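Local coordinates for conjugal transfer protein TRWB (Escherichia coli, PDB 1E9R) that probably couples DNA processing to DNA export in bacterial conjugation, as a hexameric P-loop ATPase resembling ring helicases and F1-ATPase, at residues 95-100 with 423-428; 83-88 with 241-246; 39-44 with 70-75; 109-114 with 428-433. One frame throughout, in Å; residues are numbered along the deposited sequence.

In the fold
Interaction 2 pairs two parallel strands inside the large mixed sheet, and the other contacts have centres about 12 to 15 Å from its own. Interactions 1 and 4 fasten successive parts of the tail that follows strand 415-419, share Arg428, and have centres about 13 Å apart; Gly98 CA, in interaction 1, packs 3.9 Å from Phe244 CZ of interaction 2. Interaction 3 involves helix 66-79, whose first turn completes a sulfate-binding P-loop pattern (Gly60, Gly65, Lys66, Ser67), consistent with a nucleotide site. That helix links three of the contacts: its Tyr75 packs on Phe425 of interaction 1 and its Ala74 on Met84 of interaction 2. Interactions 3 and 4 are farthest apart, about 24 Å between centres.

Interaction 1: 95-100 with 423-428; sequences SKFGRD and KQFANR
With CG anti to the carbonyl carbon in both Phe97 (chi1 -52°) and Phe425 (chi1 -59°), the two rings swing together into a T-shaped (edge-to-face) pair. The pair joins the last turn of helix 92-97, in the P-loop NTPase fold, to the extended tail that follows strand 415-419. The rings stand at 78° with centroids 4.9 Å apart, and the CE1-CZ edge of Phe97 is directed at one face of Phe425, CE1 coming to 3.4 Å from CD2. Tyr75 of helix 66-79 makes a second edge-to-face pair with Phe425, so the tail is held against two helices. The extended aliphatic chain of Lys96 runs nearly perpendicular to Phe425 and lays its CD 3.5 Å from Phe425 CB. With an alanine in place of Phe425, the edge of Phe97 would probably lose the ring face it rests on, and a gap would open between the helix end and the tail.

Farther along, the tail holds on through polar groups. Arg428 bends at its third torsion and sends NH1 to Gly98 O, 3.2 Å away; the oxygen lies in the guanidinium plane, although the nitrogen sits above the plane of the carbonyl. Arg99 runs alongside Arg428, its CG 3.6 Å from Arg428 NH1, but its own guanidinium goes on to a salt bridge with Asp102. Ser95 O, at the helix end, receives Arg428 N at 2.8 Å and also a CA-H...O contact from Asn427 CA at 3.3 Å.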
# COMPACT_ATOMS: atom_id res chain seq x y z
N SER B 95 16.09 8.20 -42.60
CA SER B 95 16.62 7.56 -43.78
C SER B 95 15.59 7.43 -44.90
O SER B 95 15.95 7.35 -46.07
CB SER B 95 17.16 6.18 -43.42
OG SER B 95 16.11 5.28 -43.12
N LYS B 96 14.31 7.42 -44.55
CA LYS B 96 13.28 7.29 -45.58
C LYS B 96 12.55 8.57 -45.90
O LYS B 96 12.10 8.74 -47.03
CB LYS B 96 12.27 6.21 -45.18
CG LYS B 96 12.84 4.81 -45.20
CD LYS B 96 11.90 3.84 -44.53
CE LYS B 96 12.52 2.45 -44.41
NZ LYS B 96 11.65 1.53 -43.61
N PHE B 97 12.43 9.47 -44.94
CA PHE B 97 11.71 10.71 -45.18
C PHE B 97 12.52 11.99 -45.05
O PHE B 97 12.00 13.09 -45.27
CB PHE B 97 10.50 10.80 -44.25
CG PHE B 97 9.62 9.58 -44.29
CD1 PHE B 97 9.06 9.14 -45.48
CD2 PHE B 97 9.35 8.87 -43.12
CE1 PHE B 97 8.25 8.02 -45.51
CE2 PHE B 97 8.54 7.75 -43.14
CZ PHE B 97 7.99 7.32 -44.34
N GLY B 98 13.80 11.84 -44.69
CA GLY B 98 14.66 12.99 -44.52
C GLY B 98 15.02 13.74 -45.80
O GLY B 98 15.63 13.18 -46.71
N ARG B 99 14.64 15.01 -45.86
CA ARG B 99 14.93 15.86 -47.01
C ARG B 99 16.12 16.75 -46.66
O ARG B 99 16.60 16.75 -45.53
CB ARG B 99 13.73 16.72 -47.38
CG ARG B 99 12.50 15.91 -47.77
CD ARG B 99 11.24 16.75 -47.61
NE ARG B 99 11.34 17.62 -46.43
CZ ARG B 99 10.33 18.31 -45.90
NH1 ARG B 99 9.12 18.25 -46.44
NH2 ARG B 99 10.54 19.08 -44.84
N ASP B 100 16.57 17.52 -47.64
CA ASP B 100 17.73 18.38 -47.47
C ASP B 100 17.60 19.50 -46.45
O ASP B 100 18.53 19.78 -45.69
CB ASP B 100 18.12 18.95 -48.84
CG ASP B 100 19.60 19.22 -48.95
OD1 ASP B 100 20.06 20.29 -48.50
OD2 ASP B 100 20.32 18.34 -49.49
N LYS B 423 4.07 -0.96 -45.94
CA LYS B 423 4.47 -0.25 -47.14
C LYS B 423 5.99 -0.16 -47.17
O LYS B 423 6.65 -0.09 -46.13
CB LYS B 423 3.86 1.15 -47.18
CG LYS B 423 4.09 1.86 -48.52
CD LYS B 423 3.44 3.23 -48.57
CE LYS B 423 3.48 3.82 -49.98
NZ LYS B 423 4.86 3.97 -50.53
N GLN B 424 6.55 -0.18 -48.37
CA GLN B 424 7.99 -0.11 -48.53
C GLN B 424 8.46 1.29 -48.91
O GLN B 424 7.87 1.93 -49.78
CB GLN B 424 8.46 -1.12 -49.58
CG GLN B 424 8.24 -2.57 -49.17
CD GLN B 424 8.99 -2.93 -47.89
OE1 GLN B 424 8.73 -3.97 -47.29
NE2 GLN B 424 9.93 -2.07 -47.49
N PHE B 425 9.50 1.75 -48.24
CA PHE B 425 10.06 3.06 -48.52
C PHE B 425 11.54 2.90 -48.82
O PHE B 425 12.26 2.17 -48.12
CB PHE B 425 9.87 4.01 -47.33
CG PHE B 425 8.44 4.21 -46.93
CD1 PHE B 425 7.81 3.32 -46.07
CD2 PHE B 425 7.71 5.29 -47.42
CE1 PHE B 425 6.48 3.50 -45.70
CE2 PHE B 425 6.38 5.47 -47.06
CZ PHE B 425 5.76 4.58 -46.20
N ALA B 426 12.00 3.57 -49.88
CA ALA B 426 13.39 3.51 -50.28
C ALA B 426 14.21 4.52 -49.49
O ALA B 426 13.73 5.61 -49.18
CB ALA B 426 13.52 3.78 -51.77
N ASN B 427 15.44 4.14 -49.18
CA ASN B 427 16.33 5.01 -48.42
C ASN B 427 16.75 6.23 -49.21
O ASN B 427 17.53 6.12 -50.15
CB ASN B 427 17.57 4.23 -47.99
CG ASN B 427 17.24 3.07 -47.08
OD1 ASN B 427 18.09 2.24 -46.78
ND2 ASN B 427 15.98 3.01 -46.63
N ARG B 428 16.24 7.39 -48.82
CA ARG B 428 16.58 8.62 -49.51
C ARG B 428 17.68 9.36 -48.75
O ARG B 428 17.90 10.56 -48.95
CB ARG B 428 15.33 9.50 -49.66
CG ARG B 428 14.99 10.35 -48.46
CD ARG B 428 13.52 10.74 -48.46
NE ARG B 428 13.05 11.31 -49.73
CZ ARG B 428 13.39 12.51 -50.20
NH1 ARG B 428 14.21 13.30 -49.52
NH2 ARG B 428 12.88 12.92 -51.36

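Interaction 2: 83-88 with 241-246; sequences RMVIVD and GNLFIT
Val85 turns both its methyl branches, CG1 and CG2, toward Leu243 CB, with CG2 4.1 Å from it. CG1 also faces Ile245 CD1 at 4.3 Å, so this branch fills the dip between Leu243 and Ile245. On the reverse face of the two strands Ile86 and Phe244 run alongside each other in the same sense. Because CG1 of Ile86 stands anti to the carbonyl carbon (chi1 -56°) and the chain then extends, its CD1 reaches Phe244 CE2 at 3.9 Å. Asp88 follows on that face, with OD2 resting 3.6 Å from the Thr246 methyl CG2 and close to Phe244 CD2. Its oxygens are satisfied elsewhere, by the backbone N of Met93 and Leu94 at the start of helix 92-97. Met93 itself covers Ile86 and Phe244.

Between these two layers of side chains the strands run parallel, their directions 17° apart over these short segments. Leu243 N gives to Met84 O, while Leu243 O receives Ile86 N at 2.8 Å. One step earlier, where the strand of Leu243 has not yet begun, Asn242 prolongs the pairing with its side chain, OD1 accepting Met84 N at 3.1 Å. Arg83 closes that end: NE points almost straight (168°) at Gly241 O, 3.1 Å away in the guanidinium plane, while its terminal nitrogens bind the carbonyls of Trp234 and Leu235. Flanked by strands 281-285 and 103-105 and covered by helices, such a parallel pair belongs to the central sheet of a P-loop NTPase, the alpha/beta core this protein has in common with ring helicases.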
# COMPACT_ATOMS: atom_id res chain seq x y z
N ARG B 83 4.41 19.93 -40.93
CA ARG B 83 5.72 19.95 -40.27
C ARG B 83 5.64 18.98 -39.08
O ARG B 83 4.57 18.83 -38.47
CB ARG B 83 6.06 21.34 -39.74
CG ARG B 83 6.48 22.35 -40.78
CD ARG B 83 6.99 23.63 -40.12
NE ARG B 83 8.35 23.50 -39.61
CZ ARG B 83 8.90 24.36 -38.75
NH1 ARG B 83 8.20 25.39 -38.30
NH2 ARG B 83 10.16 24.20 -38.36
N MET B 84 6.75 18.33 -38.76
CA MET B 84 6.75 17.40 -37.64
C MET B 84 8.12 17.15 -37.00
O MET B 84 9.16 17.35 -37.62
CB MET B 84 6.15 16.07 -38.10
CG MET B 84 6.75 15.53 -39.38
SD MET B 84 5.63 14.41 -40.23
CE MET B 84 6.57 13.00 -40.22
N VAL B 85 8.08 16.75 -35.74
CA VAL B 85 9.28 16.42 -34.97
C VAL B 85 9.13 14.93 -34.73
O VAL B 85 8.07 14.48 -34.31
CB VAL B 85 9.33 17.14 -33.62
CG1 VAL B 85 10.53 16.67 -32.84
CG2 VAL B 85 9.40 18.64 -33.83
N ILE B 86 10.17 14.16 -35.02
CA ILE B 86 10.10 12.71 -34.85
C ILE B 86 11.20 12.15 -33.95
O ILE B 86 12.39 12.38 -34.18
CB ILE B 86 10.20 12.01 -36.22
CG1 ILE B 86 9.11 12.52 -37.15
CG2 ILE B 86 10.10 10.51 -36.06
CD1 ILE B 86 9.23 12.02 -38.59
N VAL B 87 10.78 11.42 -32.91
CA VAL B 87 11.72 10.77 -32.01
C VAL B 87 11.98 9.52 -32.83
O VAL B 87 11.18 8.57 -32.86
CB VAL B 87 11.05 10.46 -30.66
CG1 VAL B 87 11.99 9.68 -29.77
CG2 VAL B 87 10.65 11.76 -29.98
N ASP B 88 13.11 9.55 -33.53
CA ASP B 88 13.48 8.51 -34.47
C ASP B 88 14.63 7.59 -34.11
O ASP B 88 15.80 7.90 -34.36
CB ASP B 88 13.72 9.21 -35.81
CG ASP B 88 13.95 8.25 -36.95
OD1 ASP B 88 13.35 7.14 -36.96
OD2 ASP B 88 14.71 8.64 -37.85
N GLY B 241 12.21 22.92 -41.70
CA GLY B 241 11.74 21.63 -42.18
C GLY B 241 11.16 20.79 -41.07
O GLY B 241 10.32 21.25 -40.29
N ASN B 242 11.60 19.54 -41.01
CA ASN B 242 11.16 18.61 -40.00
C ASN B 242 12.38 18.31 -39.13
O ASN B 242 13.51 18.46 -39.58
CB ASN B 242 10.64 17.33 -40.64
CG ASN B 242 9.46 17.58 -41.55
OD1 ASN B 242 8.58 18.38 -41.23
ND2 ASN B 242 9.42 16.88 -42.68
N LEU B 243 12.14 17.89 -37.89
CA LEU B 243 13.23 17.58 -36.98
C LEU B 243 13.27 16.09 -36.64
O LEU B 243 12.28 15.52 -36.21
CB LEU B 243 13.06 18.39 -35.69
CG LEU B 243 14.30 18.72 -34.86
CD1 LEU B 243 13.85 19.34 -33.56
CD2 LEU B 243 15.12 17.49 -34.60
N PHE B 244 14.42 15.46 -36.86
CA PHE B 244 14.57 14.05 -36.53
C PHE B 244 15.53 13.89 -35.38
O PHE B 244 16.71 14.23 -35.50
CB PHE B 244 15.14 13.26 -37.70
CG PHE B 244 14.26 13.24 -38.90
CD1 PHE B 244 14.20 14.33 -39.75
CD2 PHE B 244 13.51 12.11 -39.19
CE1 PHE B 244 13.39 14.31 -40.88
CE2 PHE B 244 12.70 12.07 -40.32
CZ PHE B 244 12.64 13.17 -41.17
N ILE B 245 15.02 13.39 -34.25
CA ILE B 245 15.84 13.15 -33.07
C ILE B 245 16.20 11.67 -33.14
O ILE B 245 15.39 10.80 -32.81
CB ILE B 245 15.06 13.44 -31.77
CG1 ILE B 245 14.75 14.94 -31.71
CG2 ILE B 245 15.87 13.00 -30.56
CD1 ILE B 245 13.88 15.34 -30.54
N THR B 246 17.42 11.40 -33.57
CA THR B 246 17.88 10.04 -33.74
C THR B 246 18.95 9.65 -32.73
O THR B 246 19.46 10.50 -32.00
CB THR B 246 18.49 9.85 -35.14
OG1 THR B 246 19.67 10.66 -35.25
CG2 THR B 246 17.49 10.27 -36.23

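Interaction 3: 39-44 with 70-75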
# COMPACT_ATOMS: atom_id res chain seq x y z
N GLN B 39 -6.44 14.37 -45.69
CA GLN B 39 -6.29 13.70 -44.39
C GLN B 39 -5.11 12.74 -44.30
O GLN B 39 -4.60 12.25 -45.31
CB GLN B 39 -7.56 12.91 -44.05
CG GLN B 39 -8.85 13.72 -43.91
CD GLN B 39 -10.09 12.82 -43.83
OE1 GLN B 39 -10.45 12.18 -44.81
NE2 GLN B 39 -10.72 12.77 -42.66
N VAL B 40 -4.69 12.45 -43.07
CA VAL B 40 -3.61 11.50 -42.82
C VAL B 40 -4.32 10.18 -42.49
O VAL B 40 -5.50 10.19 -42.13
CB VAL B 40 -2.74 11.95 -41.62
CG1 VAL B 40 -2.07 13.29 -41.94
CG2 VAL B 40 -3.59 12.07 -40.36
N THR B 41 -3.64 9.05 -42.62
CA THR B 41 -4.32 7.80 -42.33
C THR B 41 -3.74 7.00 -41.19
O THR B 41 -2.54 7.05 -40.91
CB THR B 41 -4.36 6.86 -43.56
OG1 THR B 41 -3.02 6.47 -43.91
CG2 THR B 41 -5.03 7.55 -44.73
N VAL B 42 -4.63 6.23 -40.55
CA VAL B 42 -4.29 5.36 -39.44
C VAL B 42 -4.66 3.97 -39.91
O VAL B 42 -5.83 3.65 -40.04
CB VAL B 42 -5.12 5.70 -38.18
CG1 VAL B 42 -4.73 4.76 -37.04
CG2 VAL B 42 -4.90 7.17 -37.79
N ALA B 43 -3.65 3.15 -40.19
CA ALA B 43 -3.90 1.78 -40.66
C ALA B 43 -4.81 1.77 -41.89
O ALA B 43 -5.64 0.87 -42.05
CB ALA B 43 -4.52 0.95 -39.54
N GLY B 44 -4.67 2.77 -42.74
CA GLY B 44 -5.48 2.84 -43.94
C GLY B 44 -6.79 3.58 -43.74
O GLY B 44 -7.53 3.81 -44.70
N LEU B 70 3.03 4.22 -37.13
CA LEU B 70 3.55 5.58 -36.99
C LEU B 70 4.21 6.05 -38.28
O LEU B 70 4.09 7.22 -38.65
CB LEU B 70 4.58 5.67 -35.86
CG LEU B 70 4.03 6.08 -34.50
CD1 LEU B 70 3.14 4.97 -33.95
CD2 LEU B 70 5.18 6.39 -33.56
N ARG B 71 4.90 5.14 -38.97
CA ARG B 71 5.57 5.46 -40.23
C ARG B 71 4.52 5.91 -41.26
O ARG B 71 4.69 6.93 -41.94
CB ARG B 71 6.33 4.23 -40.75
CG ARG B 71 7.50 4.58 -41.67
CD ARG B 71 8.29 3.34 -42.07
NE ARG B 71 8.82 2.64 -40.91
CZ ARG B 71 8.65 1.34 -40.68
NH1 ARG B 71 7.95 0.61 -41.54
NH2 ARG B 71 9.16 0.76 -39.59
N GLU B 72 3.44 5.14 -41.36
CA GLU B 72 2.36 5.46 -42.28
C GLU B 72 1.74 6.83 -41.98
O GLU B 72 1.50 7.63 -42.89
CB GLU B 72 1.28 4.39 -42.19
CG GLU B 72 -0.04 4.84 -42.78
CD GLU B 72 -1.09 3.75 -42.78
OE1 GLU B 72 -0.75 2.55 -42.59
OE2 GLU B 72 -2.27 4.11 -42.98
N LEU B 73 1.47 7.08 -40.71
CA LEU B 73 0.88 8.34 -40.30
C LEU B 73 1.79 9.52 -40.65
O LEU B 73 1.33 10.54 -41.16
CB LEU B 73 0.63 8.32 -38.79
CG LEU B 73 -0.80 8.59 -38.35
CD1 LEU B 73 -0.88 8.45 -36.86
CD2 LEU B 73 -1.22 9.98 -38.77
N ALA B 74 3.08 9.38 -40.36
CA ALA B 74 4.06 10.44 -40.63
C ALA B 74 4.15 10.70 -42.14
O ALA B 74 4.16 11.86 -42.58
CB ALA B 74 5.42 10.04 -40.09
N TYR B 75 4.21 9.62 -42.91
CA TYR B 75 4.28 9.69 -44.35
C TYR B 75 3.10 10.47 -44.94
O TYR B 75 3.28 11.45 -45.65
CB TYR B 75 4.31 8.28 -44.93
CG TYR B 75 4.19 8.24 -46.43
CD1 TYR B 75 5.05 9.00 -47.24
CD2 TYR B 75 3.25 7.42 -47.05
CE1 TYR B 75 4.96 8.94 -48.63
CE2 TYR B 75 3.15 7.36 -48.44
CZ TYR B 75 4.01 8.12 -49.23
OH TYR B 75 3.91 8.05 -50.60
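Glu72 of helix 66-79 reaches across to Thr41 and the tight hairpin of strands 41-42 and 45-46. From CB, already directed toward the hairpin, the chain leaves with CG anti to the backbone N (chi1 163°) and stays extended. CG passes 3.6 Å from Thr41 OG1. CD then comes to 3.7 Å from Ala43 N in the turn, where Ala43 and Gly44 have backbone angles close to those of type I'. At the tip the two oxygens part. OE1 lies 3.8 Å from Ala43 CA, while OE2 collects two donors: Thr41 OG1 at 2.6 Å on its anti lone pair and Gly44 N at 2.8 Å on its syn lone pair. The Thr41 side chain comes in nearly perpendicular to Glu72.

One residue on, Leu73 packs beside this polar grip, its CD2 3.5 Å from Val40 CG2 and its CG against Thr41 O. Trp282 and Phe284 of strand 281-285 lie beyond Val40 and Leu73 respectively. The two bonds to OE2 restrain the rotation of the carboxylate and tie the turn to the helix, whereas OE1 is buried here without a polar partner, an imbalance that could make the ionised form of Glu72 less comfortable.

Interaction 4: 109-114 with 428-433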
# COMPACT_ATOMS: atom_id res chain seq x y z
N ASP B 109 26.15 12.19 -34.67
CA ASP B 109 25.94 12.17 -36.11
C ASP B 109 26.59 13.43 -36.67
O ASP B 109 26.41 14.53 -36.15
CB ASP B 109 24.44 12.12 -36.43
CG ASP B 109 24.17 11.82 -37.88
OD1 ASP B 109 24.48 12.67 -38.73
OD2 ASP B 109 23.64 10.73 -38.18
N GLN B 110 27.35 13.23 -37.74
CA GLN B 110 28.07 14.29 -38.43
C GLN B 110 27.15 15.45 -38.83
O GLN B 110 27.54 16.62 -38.80
CB GLN B 110 28.71 13.69 -39.69
CG GLN B 110 29.59 14.61 -40.50
CD GLN B 110 30.86 14.98 -39.76
OE1 GLN B 110 30.89 15.94 -38.99
NE2 GLN B 110 31.92 14.20 -39.98
N ARG B 111 25.92 15.09 -39.19
CA ARG B 111 24.92 16.05 -39.65
C ARG B 111 24.15 16.82 -38.57
O ARG B 111 23.43 17.76 -38.88
CB ARG B 111 23.92 15.32 -40.55
CG ARG B 111 24.54 14.61 -41.75
CD ARG B 111 23.57 13.59 -42.34
NE ARG B 111 23.34 12.48 -41.42
CZ ARG B 111 22.57 11.44 -41.68
NH1 ARG B 111 21.93 11.35 -42.84
NH2 ARG B 111 22.45 10.46 -40.79
N THR B 112 24.31 16.43 -37.31
CA THR B 112 23.58 17.11 -36.24
C THR B 112 23.83 18.61 -36.19
O THR B 112 24.89 19.08 -36.56
CB THR B 112 23.95 16.56 -34.85
OG1 THR B 112 23.14 17.21 -33.86
CG2 THR B 112 25.41 16.84 -34.54
N LYS B 113 22.83 19.36 -35.73
CA LYS B 113 22.99 20.80 -35.58
C LYS B 113 23.71 20.98 -34.24
O LYS B 113 23.76 20.05 -33.43
CB LYS B 113 21.63 21.49 -35.52
CG LYS B 113 20.72 21.17 -36.69
CD LYS B 113 21.13 21.89 -37.95
CE LYS B 113 21.07 23.40 -37.76
NZ LYS B 113 21.46 24.12 -39.01
N GLY B 114 24.27 22.17 -34.01
CA GLY B 114 24.95 22.44 -32.75
C GLY B 114 23.92 22.97 -31.78
O GLY B 114 23.06 23.74 -32.18
N ARG B 428 16.24 7.39 -48.82
CA ARG B 428 16.58 8.62 -49.51
C ARG B 428 17.68 9.36 -48.75
O ARG B 428 17.90 10.56 -48.95
CB ARG B 428 15.33 9.50 -49.66
CG ARG B 428 14.99 10.35 -48.46
CD ARG B 428 13.52 10.74 -48.46
NE ARG B 428 13.05 11.31 -49.73
CZ ARG B 428 13.39 12.51 -50.20
NH1 ARG B 428 14.21 13.30 -49.52
NH2 ARG B 428 12.88 12.92 -51.36
N GLN B 429 18.39 8.63 -47.89
CA GLN B 429 19.46 9.22 -47.09
C GLN B 429 19.98 8.18 -46.10
O GLN B 429 19.26 7.23 -45.77
CB GLN B 429 18.91 10.43 -46.34
CG GLN B 429 19.92 11.48 -45.97
CD GLN B 429 19.30 12.67 -45.27
OE1 GLN B 429 19.98 13.64 -44.93
NE2 GLN B 429 17.99 12.60 -45.04
N PRO B 430 21.23 8.31 -45.65
CA PRO B 430 21.74 7.32 -44.69
C PRO B 430 21.17 7.57 -43.28
O PRO B 430 21.07 8.72 -42.83
CB PRO B 430 23.26 7.51 -44.77
CG PRO B 430 23.39 8.95 -45.08
CD PRO B 430 22.32 9.17 -46.14
N ALA B 431 20.78 6.50 -42.60
CA ALA B 431 20.22 6.62 -41.26
C ALA B 431 21.18 7.27 -40.26
O ALA B 431 20.78 8.10 -39.45
CB ALA B 431 19.81 5.24 -40.76
N PHE B 432 22.45 6.89 -40.34
CA PHE B 432 23.46 7.43 -39.43
C PHE B 432 24.77 7.74 -40.16
O PHE B 432 25.24 6.96 -40.98
CB PHE B 432 23.72 6.41 -38.31
CG PHE B 432 24.76 6.86 -37.30
CD1 PHE B 432 24.53 7.95 -36.46
CD2 PHE B 432 25.97 6.16 -37.16
CE1 PHE B 432 25.48 8.35 -35.51
CE2 PHE B 432 26.93 6.54 -36.21
CZ PHE B 432 26.68 7.64 -35.38
N VAL B 433 25.36 8.89 -39.84
CA VAL B 433 26.62 9.31 -40.44
C VAL B 433 27.60 9.67 -39.33
O VAL B 433 27.57 10.78 -38.80
CB VAL B 433 26.41 10.53 -41.35
CG1 VAL B 433 27.74 11.10 -41.79
CG2 VAL B 433 25.58 10.14 -42.54
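A type I beta turn from Asp109 to Thr112, opened by an Asx turn in which Asp109 OD1 accepts Arg111 N, docks on the tail at Pro430 to Val433. Both ends of Val433 are held: its O receives Gln110 N at 2.7 Å in an almost straight bond (175°), and its N gives to Asp109 OD2 at 3.0 Å, approaching from above the carboxylate plane. The Phe432 ring passes Asp109 heading the other way, its CD1 3.4 Å from OD2.

Arg111 binds the two segments together. Bent at its third torsion (chi3 -67°), it lays its guanidinium side-on against Asp109, NE to OD1 and NH2 to OD2, each 2.9 Å and both on syn lone pairs. The end of the same group turns to the tail, where NH1 at 2.8 Å and NH2 at 3.0 Å converge on Pro430 O; NH2 adds a weak bond to Ala431 O. Val433 CG2 sits over the centre of one guanidinium face, 3.4 Å from CZ. If a leucine stood in place of Arg111, the carboxylate of Asp109 would probably lose its charged mate and be freer to turn, while Pro430 O would be left without both of these donors.

The chemistry is that of a shared clamp. Asp109 takes two donors on each oxygen, and Arg111 fixes that carboxylate in the plane of its own guanidinium, so the acid is positioned to receive Val433 N; the surrounding donors would be expected to keep it ionised.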